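Local coordinates for protein beta-galactosidase (Marinomonas sp. ef1, PDB 6Y2K) that probably hydrolyses terminal beta-D-galactose residues from beta-galactosides such as lactose, as a cold-active hexameric enzyme of family GH42, at residues D147-Y152 with F247-H252; D191-P196 with P205-D210; F211-S216 with D417-W422. All coordinates share one frame; numbering follows the deposited sequence. Where two conformers were deposited one is given.

How the contacts relate
Helix 205-233 of the catalytic TIM barrel ties the three contacts together. It supplies one side of contact 2 near its start and of contact 3 further along, their centres about 13 Å apart, and Q212 and S216 bond to the 247-252 loop of contact 1. Contacts 1 and 3 are closest, with centres about 8 Å apart: T248 O lies 2.8 Å from W422 NE1, a probable hydrogen bond. The centres of contacts 1 and 2 are about 16 Å apart, yet the two touch where L195 CD1 meets Y152 O. Bound glycerol approaches side chains in all three contacts, and contact 1 uses loops on the barrel rim where TIM-barrel active sites open.

Contact 1. Residues D147-Y152 with F247-H252; sequences DTVLSY and FTAFDH
V149 stands with CG1 anti to its backbone N (chi1 176°) and CG2 beside that nitrogen, so its two methyls reach different parts of the 247-252 loop. V149 CG1 meets the backbone, 3.4 Å from A249 O. V149 CG2 has more apolar neighbours in this loop: it lies 3.8 Å from A249 CB and 3.9 Å from F250 CD1. The same methyl comes to the edge of the F247 ring, with V149 CG2 4.1 Å from F247 CZ. F247 has CG anti to its own backbone N (chi1 -167°), which carries the ring toward the other loop. There D147 OD1 also lies near the ring plane at the edge, 4.1 Å from F247 CE1, the side on which an aromatic ring carries its weakly positive hydrogens.

Each residue suits its place. A branched valine fills the angle between two phenylalanines, and the small A249 lets it come close to the backbone. H252 covers one face of the F250 ring, with CE1 over its centre, while H252 ND1 donates to F250 O at 2.7 Å, from above the carbonyl plane. These loops follow the fourth and fifth strands of the TIM barrel. Their chemistry implies that mainly dispersion between apolar groups holds them together, while the directional bonds lie within the 247-252 loop or run to neighbouring parts of the fold.

Contact 2. Residues D191-P196 with P205-D210; sequences DEIELP and PSHRLD
H207 reaches out of the first turns of helix 205-233 and gives its NE2 proton to E194 O, 2.9 Å away. The imidazole has CG anti to the backbone N (chi1 -177°), which extends the ring across to the 191-196 segment. The carbonyl oxygen lies near the ring plane, but the bond is bent, with an N-H...O angle of 132°. Over one face of the same ring sits P196: its CB is 3.9 Å from the centroid of the H207 ring and only 12° off the normal, a CH-pi contact. P196 CD is 3.8 Å from H207 NE2. This is the tight part of the contact. A flat, polar ring suits the place because its edge can bond to the backbone while its face receives proline. W178 also stacks with H207, and I193 CG2 comes obliquely to within 4.2 Å of H207 NE2.

The 191-196 segment belongs to the long excursion between the fourth strand of the TIM barrel and helix 205-233, the helix that leads into the fifth strand. Histidine and proline thus join the end of that excursion to the beginning of the helix.

Toward the partly exposed side the packing thins. R208 touches the segment through its aliphatic stem alone, R208 CG lying 4.0 Å from P196 CB. Its chain bends further out, and R208 NH2 makes a weak hydrogen bond to I426 O, with glycerol close by. E194 is a different case: its backbone serves H207, but its carboxylate leads off to a neighbouring subunit, in a salt bridge with K79 of the third subunit.

Contact 3. Residues F211-S216 with D417-W422; sequences FQRCCS and DYDACW
R213 grips D419 side-on with two nitrogens, one to each carboxylate oxygen. R213 NE donates to D419 OD1 at 2.8 Å in an almost straight bond (177°), and R213 NH2 donates to D419 OD2 at 3.0 Å. Both oxygens use their syn lone pairs and the two planar groups are nearly coplanar, as suits a paired salt bridge. The guanidinium has further partners: NH1 makes a salt bridge to D210 and NH2 also bonds to E502 O, so its positive charge is probably balanced by two acids, with a carbonyl as a further acceptor. A leucine in its place removes all these donors, and D419 would probably be left without its charged mate across the helices, with D210 losing one of its partners.

Beside this polar edge W422 lies as a flat wall between the helices. Q212 CG rests over its five-membered ring, 3.5 Å from the W422 centroid, in a CH-pi contact, while Y418 O and D419 CA of its own helix lie over the opposite face. Glutamine suits the spot because its stem is apolar and its end is not: a bend at chi2 (88°) swings the amide on, and Q212 NE2 bonds to A249 O. S216, small enough to sit at the far end of the indole, brings OG to 3.6 Å of W422 CH2 while that oxygen accepts from D251 N; the indole NE1 is satisfied by T248 O.

The two short helical segments approach to 10.8 Å between axes, with 138° between their N-to-C directions, an oblique pair nearer antiparallel than parallel, in the buried packing that joins the GH42 catalytic barrel to its trimerisation domain.

Contact 1. Residues D147-Y152 with F247-H252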
loop_
_atom_site.group_PDB
_atom_site.type_symbol
_atom_site.label_atom_id
_atom_site.label_comp_id
_atom_site.label_asym_id
_atom_site.label_seq_id
_atom_site.Cartn_x
_atom_site.Cartn_y
_atom_site.Cartn_z
ATOM N N ASP A 147 -26.723 -13.521 -26.752
ATOM C CA ASP A 147 -27.750 -12.482 -26.620
ATOM C C ASP A 147 -28.682 -12.420 -27.834
ATOM O O ASP A 147 -28.849 -11.371 -28.476
ATOM C CB ASP A 147 -27.098 -11.120 -26.323
ATOM C CG ASP A 147 -26.099 -11.195 -25.177
ATOM O OD1 ASP A 147 -26.448 -11.734 -24.107
ATOM O OD2 ASP A 147 -24.957 -10.731 -25.356
ATOM N N THR A 148 -29.300 -13.563 -28.125
ATOM C CA THR A 148 -30.148 -13.718 -29.308
ATOM C C THR A 148 -31.659 -13.746 -29.008
ATOM O O THR A 148 -32.458 -13.963 -29.922
ATOM C CB THR A 148 -29.711 -14.952 -30.147
ATOM O OG1 THR A 148 -29.550 -16.113 -29.315
ATOM C CG2 THR A 148 -28.388 -14.658 -30.858
ATOM N N VAL A 149 -32.059 -13.490 -27.758
ATOM C CA VAL A 149 -33.482 -13.366 -27.418
ATOM C C VAL A 149 -34.017 -12.023 -27.942
ATOM O O VAL A 149 -34.968 -11.995 -28.724
ATOM C CB VAL A 149 -33.736 -13.497 -25.902
ATOM C CG1 VAL A 149 -35.207 -13.273 -25.571
ATOM C CG2 VAL A 149 -33.286 -14.869 -25.408
ATOM N N LEU A 150 -33.405 -10.921 -27.512
ATOM C CA LEU A 150 -33.796 -9.589 -27.988
ATOM C C LEU A 150 -33.235 -9.364 -29.393
ATOM O O LEU A 150 -32.043 -9.581 -29.645
ATOM C CB LEU A 150 -33.295 -8.491 -27.041
ATOM C CG LEU A 150 -33.790 -8.519 -25.593
ATOM C CD1 LEU A 150 -33.269 -7.302 -24.842
ATOM C CD2 LEU A 150 -35.309 -8.580 -25.503
ATOM N N SER A 151 -34.117 -8.993 -30.314
ATOM C CA SER A 151 -33.757 -8.674 -31.693
ATOM C C SER A 151 -34.595 -7.485 -32.122
ATOM O O SER A 151 -35.695 -7.277 -31.608
ATOM C CB SER A 151 -33.992 -9.875 -32.612
ATOM O OG SER A 151 -33.948 -9.498 -33.983
ATOM N N TYR A 152 -34.054 -6.695 -33.043
ATOM C CA TYR A 152 -34.600 -5.375 -33.351
ATOM C C TYR A 152 -34.830 -5.200 -34.849
ATOM O O TYR A 152 -34.556 -4.137 -35.421
ATOM C CB TYR A 152 -33.661 -4.308 -32.781
ATOM C CG TYR A 152 -33.469 -4.444 -31.281
ATOM C CD1 TYR A 152 -34.336 -3.815 -30.391
ATOM C CD2 TYR A 152 -32.434 -5.213 -30.751
ATOM C CE1 TYR A 152 -34.174 -3.934 -29.015
ATOM C CE2 TYR A 152 -32.265 -5.340 -29.377
ATOM C CZ TYR A 152 -33.141 -4.695 -28.511
ATOM O OH TYR A 152 -32.990 -4.814 -27.153
ATOM N N PHE A 247 -27.496 -16.538 -17.451
ATOM C CA PHE A 247 -28.291 -16.141 -18.615
ATOM C C PHE A 247 -29.766 -16.028 -18.245
ATOM O O PHE A 247 -30.392 -17.008 -17.835
ATOM C CB PHE A 247 -28.113 -17.110 -19.793
ATOM C CG PHE A 247 -28.655 -16.560 -21.069
ATOM C CD1 PHE A 247 -27.894 -15.687 -21.835
ATOM C CD2 PHE A 247 -29.969 -16.820 -21.448
ATOM C CE1 PHE A 247 -28.417 -15.125 -22.989
ATOM C CE2 PHE A 247 -30.496 -16.269 -22.600
ATOM C CZ PHE A 247 -29.723 -15.412 -23.368
ATOM N N THR A 248 -30.327 -14.837 -18.418
ATOM C CA THR A 248 -31.652 -14.528 -17.894
ATOM C C THR A 248 -32.632 -13.894 -18.884
ATOM O O THR A 248 -33.712 -13.463 -18.478
ATOM C CB THR A 248 -31.501 -13.592 -16.688
ATOM O OG1 THR A 248 -30.751 -12.442 -17.086
ATOM C CG2 THR A 248 -30.777 -14.290 -15.572
ATOM N N ALA A 249 -32.292 -13.879 -20.173
ATOM C CA ALA A 249 -33.039 -13.082 -21.153
ATOM C C ALA A 249 -34.401 -13.646 -21.571
ATOM O O ALA A 249 -35.194 -12.906 -22.145
ATOM C CB ALA A 249 -32.185 -12.824 -22.386
ATOM N N PHE A 250 -34.666 -14.934 -21.322
ATOM C CA PHE A 250 -36.020 -15.488 -21.461
ATOM C C PHE A 250 -36.450 -16.219 -20.186
ATOM O O PHE A 250 -35.625 -16.559 -19.334
ATOM C CB PHE A 250 -36.151 -16.392 -22.696
ATOM C CG PHE A 250 -35.406 -17.694 -22.601
ATOM C CD1 PHE A 250 -34.091 -17.785 -23.023
ATOM C CD2 PHE A 250 -36.036 -18.841 -22.124
ATOM C CE1 PHE A 250 -33.406 -18.986 -22.943
ATOM C CE2 PHE A 250 -35.350 -20.050 -22.044
ATOM C CZ PHE A 250 -34.041 -20.124 -22.463
ATOM N N ASP A 251 -37.755 -16.434 -20.061
ATOM C CA ASP A 251 -38.329 -17.125 -18.907
ATOM C C ASP A 251 -38.132 -18.635 -19.053
ATOM O O ASP A 251 -38.859 -19.292 -19.813
ATOM C CB ASP A 251 -39.811 -16.754 -18.782
ATOM C CG ASP A 251 -40.470 -17.303 -17.525
ATOM O OD1 ASP A 251 -39.914 -18.212 -16.877
ATOM O OD2 ASP A 251 -41.575 -16.807 -17.201
ATOM N N HIS A 252 -37.157 -19.172 -18.312
ATOM C CA HIS A 252 -36.797 -20.590 -18.393
ATOM C C HIS A 252 -37.838 -21.488 -17.714
ATOM O O HIS A 252 -37.961 -22.660 -18.072
ATOM C CB HIS A 252 -35.424 -20.859 -17.775
ATOM C CG HIS A 252 -34.280 -20.206 -18.495
ATOM N ND1 HIS A 252 -34.248 -18.858 -18.795
ATOM C CD2 HIS A 252 -33.117 -20.720 -18.957
ATOM C CE1 HIS A 252 -33.113 -18.578 -19.416
ATOM N NE2 HIS A 252 -32.406 -19.688 -19.522
#

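Contact 2. Residues D191-P196 with P205-D210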
loop_
_atom_site.group_PDB
_atom_site.type_symbol
_atom_site.label_atom_id
_atom_site.label_comp_id
_atom_site.label_asym_id
_atom_site.label_seq_id
_atom_site.Cartn_x
_atom_site.Cartn_y
_atom_site.Cartn_z
ATOM N N ASP A 191 -49.840 0.399 -34.039
ATOM C CA ASP A 191 -48.904 0.515 -35.166
ATOM C C ASP A 191 -48.052 1.796 -35.153
ATOM O O ASP A 191 -47.210 1.986 -36.025
ATOM C CB ASP A 191 -49.652 0.376 -36.503
ATOM C CG ASP A 191 -50.191 -1.035 -36.727
ATOM O OD1 ASP A 191 -49.757 -1.983 -36.030
ATOM O OD2 ASP A 191 -51.051 -1.195 -37.611
ATOM N N GLU A 192 -48.284 2.682 -34.177
ATOM C CA GLU A 192 -47.378 3.809 -33.925
ATOM C C GLU A 192 -46.194 3.422 -33.025
ATOM O O GLU A 192 -45.186 4.135 -32.993
ATOM C CB GLU A 192 -48.112 4.998 -33.303
ATOM C CG GLU A 192 -48.947 5.799 -34.292
ATOM C CD GLU A 192 -49.424 7.134 -33.737
ATOM O OE1 GLU A 192 -49.400 7.330 -32.497
ATOM O OE2 GLU A 192 -49.827 7.995 -34.554
ATOM N N ILE A 193 -46.320 2.314 -32.294
ATOM C CA ILE A 193 -45.328 1.921 -31.303
ATOM C C ILE A 193 -44.104 1.350 -32.026
ATOM O O ILE A 193 -44.237 0.546 -32.947
ATOM C CB ILE A 193 -45.898 0.895 -30.292
ATOM C CG1 ILE A 193 -47.086 1.506 -29.520
ATOM C CG2 ILE A 193 -44.807 0.453 -29.326
ATOM C CD1 ILE A 193 -47.855 0.535 -28.655
ATOM N N GLU A 194 -42.919 1.801 -31.616
ATOM C CA GLU A 194 -41.657 1.364 -32.200
ATOM C C GLU A 194 -40.930 0.419 -31.245
ATOM O O GLU A 194 -41.346 0.209 -30.105
ATOM C CB GLU A 194 -40.763 2.582 -32.505
ATOM C CG GLU A 194 -41.349 3.606 -33.475
ATOM C CD GLU A 194 -41.459 3.140 -34.923
ATOM O OE1 GLU A 194 -40.855 2.111 -35.302
ATOM O OE2 GLU A 194 -42.166 3.830 -35.695
ATOM N N LEU A 195 -39.826 -0.148 -31.727
ATOM C CA LEU A 195 -38.909 -0.903 -30.877
ATOM C C LEU A 195 -38.264 0.071 -29.877
ATOM O O LEU A 195 -38.152 1.267 -30.179
ATOM C CB LEU A 195 -37.834 -1.590 -31.734
ATOM C CG LEU A 195 -38.343 -2.624 -32.745
ATOM C CD1 LEU A 195 -37.252 -2.982 -33.748
ATOM C CD2 LEU A 195 -38.865 -3.862 -32.020
ATOM N N PRO A 196 -37.868 -0.421 -28.679
ATOM C CA PRO A 196 -37.262 0.443 -27.662
ATOM C C PRO A 196 -35.766 0.770 -27.831
ATOM O O PRO A 196 -35.207 1.455 -26.969
ATOM C CB PRO A 196 -37.483 -0.347 -26.375
ATOM C CG PRO A 196 -37.414 -1.760 -26.813
ATOM C CD PRO A 196 -38.075 -1.789 -28.161
ATOM N N PRO A 205 -39.610 2.405 -19.036
ATOM C CA PRO A 205 -39.385 1.051 -18.518
ATOM C C PRO A 205 -40.534 0.056 -18.778
ATOM O O PRO A 205 -40.270 -1.146 -18.884
ATOM C CB PRO A 205 -39.160 1.274 -17.013
ATOM C CG PRO A 205 -39.700 2.645 -16.728
ATOM C CD PRO A 205 -39.423 3.420 -17.980
ATOM N N SER A 206 -41.776 0.549 -18.876
ATOM C CA SER A 206 -42.936 -0.290 -19.224
ATOM C C SER A 206 -42.815 -0.859 -20.632
ATOM O O SER A 206 -43.143 -2.016 -20.877
ATOM C CB SER A 206 -44.243 0.506 -19.129
ATOM O OG SER A 206 -44.404 1.092 -17.848
ATOM N N HIS A 207 -42.355 -0.009 -21.542
ATOM C CA HIS A 207 -42.077 -0.350 -22.936
ATOM C C HIS A 207 -40.997 -1.432 -23.014
ATOM O O HIS A 207 -41.162 -2.441 -23.709
ATOM C CB HIS A 207 -41.651 0.946 -23.650
ATOM C CG HIS A 207 -41.398 0.813 -25.119
ATOM N ND1 HIS A 207 -40.908 1.862 -25.869
ATOM C CD2 HIS A 207 -41.558 -0.222 -25.979
ATOM C CE1 HIS A 207 -40.782 1.477 -27.126
ATOM N NE2 HIS A 207 -41.168 0.219 -27.220
ATOM N N ARG A 208 -39.908 -1.229 -22.281
ATOM C CA ARG A 208 -38.797 -2.176 -22.301
ATOM C C ARG A 208 -39.163 -3.509 -21.654
ATOM O O ARG A 208 -38.729 -4.562 -22.136
ATOM C CB ARG A 208 -37.566 -1.578 -21.621
ATOM C CG ARG A 208 -36.977 -0.382 -22.366
ATOM C CD ARG A 208 -35.884 0.308 -21.563
ATOM N NE ARG A 208 -34.742 -0.572 -21.338
ATOM C CZ ARG A 208 -33.813 -0.419 -20.394
ATOM N NH1 ARG A 208 -32.828 -1.315 -20.313
ATOM N NH2 ARG A 208 -33.869 0.572 -19.508
ATOM N N LEU A 209 -39.952 -3.467 -20.577
ATOM C CA LEU A 209 -40.361 -4.697 -19.890
ATOM C C LEU A 209 -41.320 -5.558 -20.732
ATOM O O LEU A 209 -41.119 -6.780 -20.865
ATOM C CB LEU A 209 -40.969 -4.380 -18.516
ATOM C CG LEU A 209 -41.355 -5.582 -17.651
ATOM C CD1 LEU A 209 -40.190 -6.541 -17.456
ATOM C CD2 LEU A 209 -41.875 -5.120 -16.302
ATOM N N ASP A 210 -42.355 -4.930 -21.287
ATOM C CA ASP A 210 -43.260 -5.616 -22.228
ATOM C C ASP A 210 -42.512 -6.148 -23.461
ATOM O O ASP A 210 -42.823 -7.251 -23.942
ATOM C CB ASP A 210 -44.418 -4.705 -22.664
ATOM C CG ASP A 210 -45.592 -4.712 -21.687
ATOM O OD1 ASP A 210 -45.637 -5.531 -20.742
ATOM O OD2 ASP A 210 -46.507 -3.890 -21.893
#

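Contact 3. Residues F211-S216 with D417-W422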
loop_
_atom_site.group_PDB
_atom_site.type_symbol
_atom_site.label_atom_id
_atom_site.label_comp_id
_atom_site.label_asym_id
_atom_site.label_seq_id
_atom_site.Cartn_x
_atom_site.Cartn_y
_atom_site.Cartn_z
ATOM N N PHE A 211 -41.514 -5.403 -23.947
ATOM C CA PHE A 211 -40.692 -5.895 -25.051
ATOM C C PHE A 211 -39.930 -7.175 -24.669
ATOM O O PHE A 211 -39.912 -8.143 -25.447
ATOM C CB PHE A 211 -39.733 -4.819 -25.581
ATOM C CG PHE A 211 -38.982 -5.246 -26.804
ATOM C CD1 PHE A 211 -39.664 -5.530 -27.977
ATOM C CD2 PHE A 211 -37.600 -5.395 -26.779
ATOM C CE1 PHE A 211 -38.985 -5.946 -29.111
ATOM C CE2 PHE A 211 -36.912 -5.797 -27.916
ATOM C CZ PHE A 211 -37.609 -6.081 -29.077
ATOM N N GLN A 212 -39.326 -7.189 -23.475
ATOM C CA GLN A 212 -38.619 -8.376 -22.983
ATOM C C GLN A 212 -39.563 -9.561 -22.861
ATOM O O GLN A 212 -39.224 -10.670 -23.258
ATOM C CB GLN A 212 -37.960 -8.118 -21.623
ATOM C CG GLN A 212 -36.938 -9.171 -21.206
ATOM C CD GLN A 212 -35.527 -8.890 -21.707
ATOM O OE1 GLN A 212 -35.123 -7.740 -21.834
ATOM N NE2 GLN A 212 -34.766 -9.944 -21.972
ATOM N N ARG A 213 -40.739 -9.307 -22.295
ATOM C CA ARG A 213 -41.760 -10.335 -22.125
ATOM C C ARG A 213 -42.183 -10.912 -23.468
ATOM O O ARG A 213 -42.306 -12.138 -23.612
ATOM C CB ARG A 213 -42.976 -9.767 -21.391
ATOM C CG ARG A 213 -42.720 -9.461 -19.922
ATOM C CD ARG A 213 -43.694 -8.412 -19.412
ATOM N NE ARG A 213 -43.756 -8.331 -17.953
ATOM C CZ ARG A 213 -44.449 -7.411 -17.275
ATOM N NH1 ARG A 213 -45.140 -6.468 -17.911
ATOM N NH2 ARG A 213 -44.451 -7.425 -15.940
ATOM N N CYS A 214 -42.387 -10.034 -24.452
ATOM C CA CYS A 214 -42.793 -10.468 -25.791
ATOM C C CYS A 214 -41.714 -11.333 -26.446
ATOM O O CYS A 214 -42.011 -12.424 -26.934
ATOM C CB CYS A 214 -43.134 -9.261 -26.675
ATOM S SG CYS A 214 -43.538 -9.701 -28.379
ATOM N N CYS A 215 -40.466 -10.854 -26.433
ATOM C CA CYS A 215 -39.337 -11.607 -26.980
ATOM C C CYS A 215 -39.174 -12.976 -26.300
ATOM O O CYS A 215 -38.930 -13.985 -26.975
ATOM C CB CYS A 215 -38.037 -10.797 -26.906
ATOM S SG CYS A 215 -37.996 -9.381 -28.038
ATOM N N SER A 216 -39.337 -13.008 -24.981
ATOM C CA SER A 216 -39.306 -14.266 -24.245
ATOM C C SER A 216 -40.429 -15.195 -24.729
ATOM O O SER A 216 -40.196 -16.374 -24.972
ATOM C CB SER A 216 -39.433 -14.020 -22.744
ATOM O OG SER A 216 -39.391 -15.242 -22.033
ATOM N N ASP A 417 -37.421 -15.181 -9.970
ATOM C CA ASP A 417 -38.457 -14.764 -10.907
ATOM C C ASP A 417 -37.800 -14.025 -12.082
ATOM O O ASP A 417 -37.246 -12.945 -11.893
ATOM C CB ASP A 417 -39.454 -13.857 -10.173
ATOM C CG ASP A 417 -40.740 -13.643 -10.945
ATOM O OD1 ASP A 417 -41.682 -14.449 -10.785
ATOM O OD2 ASP A 417 -40.814 -12.650 -11.694
ATOM N N TYR A 418 -37.859 -14.610 -13.284
ATOM C CA TYR A 418 -37.301 -13.953 -14.477
ATOM C C TYR A 418 -37.927 -12.574 -14.742
ATOM O O TYR A 418 -37.230 -11.637 -15.134
ATOM C CB TYR A 418 -37.401 -14.857 -15.713
ATOM C CG TYR A 418 -36.440 -16.017 -15.648
ATOM C CD1 TYR A 418 -35.122 -15.883 -16.089
ATOM C CD2 TYR A 418 -36.835 -17.246 -15.122
ATOM C CE1 TYR A 418 -34.229 -16.945 -16.014
ATOM C CE2 TYR A 418 -35.949 -18.313 -15.044
ATOM C CZ TYR A 418 -34.647 -18.155 -15.490
ATOM O OH TYR A 418 -33.766 -19.208 -15.406
ATOM N N ASP A 419 -39.221 -12.438 -14.479
ATOM C CA ASP A 419 -39.884 -11.157 -14.673
ATOM C C ASP A 419 -39.313 -10.082 -13.745
ATOM O O ASP A 419 -39.102 -8.948 -14.177
ATOM C CB ASP A 419 -41.402 -11.273 -14.509
ATOM C CG ASP A 419 -42.137 -10.143 -15.179
ATOM O OD1 ASP A 419 -42.246 -10.179 -16.424
ATOM O OD2 ASP A 419 -42.595 -9.219 -14.464
ATOM N N ALA A 420 -39.050 -10.446 -12.487
ATOM C CA ALA A 420 -38.375 -9.553 -11.533
ATOM C C ALA A 420 -36.965 -9.195 -12.014
ATOM O O ALA A 420 -36.563 -8.033 -11.955
ATOM C CB ALA A 420 -38.311 -10.182 -10.144
ATOM N N CYS A 421 -36.235 -10.194 -12.502
ATOM C CA CYS A 421 -34.903 -9.971 -13.077
ATOM C C CYS A 421 -34.910 -8.900 -14.177
ATOM O O CYS A 421 -34.090 -7.976 -14.160
ATOM C CB CYS A 421 -34.331 -11.278 -13.629
ATOM S SG CYS A 421 -32.586 -11.171 -14.046
ATOM N N TRP A 422 -35.859 -9.007 -15.104
ATOM C CA TRP A 422 -36.007 -8.036 -16.197
ATOM C C TRP A 422 -36.334 -6.636 -15.665
ATOM O O TRP A 422 -35.696 -5.654 -16.056
ATOM C CB TRP A 422 -37.089 -8.476 -17.194
ATOM C CG TRP A 422 -36.896 -9.858 -17.756
ATOM C CD1 TRP A 422 -35.712 -10.511 -17.935
ATOM C CD2 TRP A 422 -37.917 -10.739 -18.247
ATOM N NE1 TRP A 422 -35.934 -11.754 -18.480
ATOM C CE2 TRP A 422 -37.277 -11.917 -18.687
ATOM C CE3 TRP A 422 -39.308 -10.649 -18.350
ATOM C CZ2 TRP A 422 -37.981 -12.993 -19.238
ATOM C CZ3 TRP A 422 -40.015 -11.726 -18.891
ATOM C CH2 TRP A 422 -39.343 -12.884 -19.326
#